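Long-range contact in 4-hydroxybutyrate CoA-transferase (Porphyromonas gingivalis, PDB 3EH7), which probably transfers coenzyme A from an acyl-CoA to a carboxylate, such as acetate or 4-hydroxybutyrate: residues I313-I319 against I357-P361. Residues are numbered along the deposited sequence; the frame is centred on the assembly and turned at random.
Sequences INSCIEI and IMAIP
Two donors grip the carbonyl oxygen of Ile-357: the backbone N of Asn-314, at 3.1 Å, and a water, at 2.8 Å, that also takes a hydrogen bond from Asn-314 ND2. Asn-314 thus binds the neighbouring strand both through its backbone and, by way of the water, through its side-chain amide, whose OD1 is held by Gln-217. This is a parallel pairing at the ends of strands 310-314 and 355-359, adjacent in a nine-stranded, mostly parallel mixed sheet. Ala-359 N returns a bond to Asn-314 O (2.8 Å, 162° at the hydrogen), and the CA-H of Met-358 makes a CA-H...O contact with the same oxygen. Ser-315 carries the pairing past the strand end: with chi1 -59° its OG stands beside its own backbone N and donates to Ala-359 O at 2.7 Å, nearly in line with the carbonyl bond. On one face, Ile-313 CG2 rests on Ala-359 CB next to helix 222-229; the side chains of Asn-314 and Met-358 meet on the other face and touch Gln-341 of helix 341-350. Past strand 310-314 the chain bends round Ile-360 through Cys-316 and into strand 318-320, and the two branches of Ile-360 divide the work. CD1 meets Ile-319 CG2 at 4.1 Å, the two side chains crossing at about a right angle, whereas CG2 packs 3.7 Å from Cys-316 SG and 3.4 Å from Cys-316 N.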
loop_
_atom_site.group_PDB
_atom_site.type_symbol
_atom_site.label_atom_id
_atom_site.label_comp_id
_atom_site.label_asym_id
_atom_site.label_seq_id
_atom_site.Cartn_x
_atom_site.Cartn_y
_atom_site.Cartn_z
ATOM N N ILE A 313 13.392 -8.974 -3.312
ATOM C CA ILE A 313 13.134 -10.410 -3.135
ATOM C C ILE A 313 12.744 -10.696 -1.694
ATOM O O ILE A 313 13.496 -10.417 -0.751
ATOM C CB ILE A 313 14.362 -11.321 -3.483
ATOM C CG1 ILE A 313 14.929 -11.008 -4.863
ATOM C CG2 ILE A 313 13.972 -12.802 -3.407
ATOM C CD1 ILE A 313 16.267 -11.740 -5.184
ATOM N N ASN A 314 11.552 -11.254 -1.531
ATOM C CA ASN A 314 11.047 -11.651 -0.227
ATOM C C ASN A 314 10.284 -12.978 -0.339
ATOM O O ASN A 314 9.898 -13.398 -1.424
ATOM C CB ASN A 314 10.119 -10.561 0.334
ATOM C CG ASN A 314 10.838 -9.229 0.533
ATOM O OD1 ASN A 314 11.634 -9.049 1.470
ATOM N ND2 ASN A 314 10.576 -8.311 -0.340
ATOM N N SER A 315 10.078 -13.633 0.796
ATOM C CA SER A 315 9.287 -14.851 0.873
ATOM C C SER A 315 8.040 -14.596 1.684
ATOM O O SER A 315 7.894 -13.532 2.300
ATOM C CB SER A 315 10.102 -15.946 1.525
ATOM O OG SER A 315 11.247 -16.135 0.742
ATOM N N CYS A 316 7.113 -15.545 1.633
ATOM C CA CYS A 316 5.883 -15.453 2.418
ATOM C C CYS A 316 5.433 -16.881 2.793
ATOM O O CYS A 316 6.072 -17.850 2.394
ATOM C CB CYS A 316 4.844 -14.690 1.602
ATOM S SG CYS A 316 4.464 -15.538 0.091
ATOM N N ILE A 317 4.370 -17.012 3.573
ATOM C CA ILE A 317 3.861 -18.317 4.023
ATOM C C ILE A 317 2.962 -18.912 2.957
ATOM O O ILE A 317 3.055 -20.100 2.640
ATOM C CB ILE A 317 3.030 -18.187 5.343
ATOM C CG1 ILE A 317 3.895 -17.608 6.455
ATOM C CG2 ILE A 317 2.382 -19.530 5.781
ATOM C CD1 ILE A 317 5.231 -18.318 6.683
ATOM N N GLU A 318 2.057 -18.099 2.415
ATOM C CA GLU A 318 1.167 -18.594 1.360
ATOM C C GLU A 318 0.689 -17.459 0.473
ATOM O O GLU A 318 0.719 -16.278 0.864
ATOM C CB GLU A 318 -0.020 -19.381 1.938
ATOM C CG GLU A 318 -0.963 -18.547 2.775
ATOM C CD GLU A 318 -2.113 -19.325 3.439
ATOM O OE1 GLU A 318 -2.330 -20.531 3.166
ATOM O OE2 GLU A 318 -2.828 -18.683 4.240
ATOM N N ILE A 319 0.279 -17.841 -0.730
ATOM C CA ILE A 319 -0.329 -16.942 -1.700
ATOM C C ILE A 319 -1.534 -17.637 -2.314
ATOM O O ILE A 319 -1.487 -18.843 -2.643
ATOM C CB ILE A 319 0.671 -16.455 -2.764
ATOM C CG1 ILE A 319 -0.046 -15.594 -3.811
ATOM C CG2 ILE A 319 1.303 -17.594 -3.497
ATOM C CD1 ILE A 319 0.855 -14.738 -4.609
ATOM N N ILE A 357 9.583 -9.518 -6.227
ATOM C CA ILE A 357 9.473 -10.953 -6.344
ATOM C C ILE A 357 9.103 -11.541 -5.000
ATOM O O ILE A 357 9.720 -11.233 -3.980
ATOM C CB ILE A 357 10.834 -11.578 -6.795
ATOM C CG1 ILE A 357 11.250 -10.988 -8.139
ATOM C CG2 ILE A 357 10.738 -13.111 -6.840
ATOM C CD1 ILE A 357 12.722 -11.102 -8.451
HETATM N N MSE A 358 8.079 -12.373 -5.006
HETATM C CA MSE A 358 7.741 -13.245 -3.878
HETATM C C MSE A 358 8.309 -14.642 -4.257
HETATM O O MSE A 358 7.768 -15.304 -5.107
HETATM C CB MSE A 358 6.240 -13.296 -3.678
HETATM C CG MSE A 358 5.621 -11.945 -3.192
HETATM SE SE MSE A 358 6.324 -11.535 -1.406
HETATM C CE MSE A 358 5.828 -9.672 -1.350
ATOM N N ALA A 359 9.423 -15.010 -3.638
ATOM C CA ALA A 359 10.179 -16.229 -3.916
ATOM C C ALA A 359 9.931 -17.226 -2.785
ATOM O O ALA A 359 10.289 -16.979 -1.599
ATOM C CB ALA A 359 11.660 -15.917 -4.021
ATOM N N ILE A 360 9.280 -18.324 -3.132
ATOM C CA ILE A 360 8.826 -19.282 -2.134
ATOM C C ILE A 360 8.961 -20.712 -2.646
ATOM O O ILE A 360 8.844 -20.948 -3.855
ATOM C CB ILE A 360 7.363 -19.035 -1.734
ATOM C CG1 ILE A 360 6.473 -18.911 -2.973
ATOM C CG2 ILE A 360 7.268 -17.767 -0.902
ATOM C CD1 ILE A 360 5.043 -19.105 -2.659
ATOM N N PRO A 361 9.222 -21.661 -1.725
ATOM C CA PRO A 361 9.069 -23.068 -2.024
ATOM C C PRO A 361 7.604 -23.307 -2.366
ATOM O O PRO A 361 6.731 -22.672 -1.774
ATOM C CB PRO A 361 9.418 -23.754 -0.703
ATOM C CG PRO A 361 10.062 -22.769 0.121
ATOM C CD PRO A 361 9.606 -21.440 -0.319
HETATM O O HOH W 1 9.305 -8.725 -2.915
#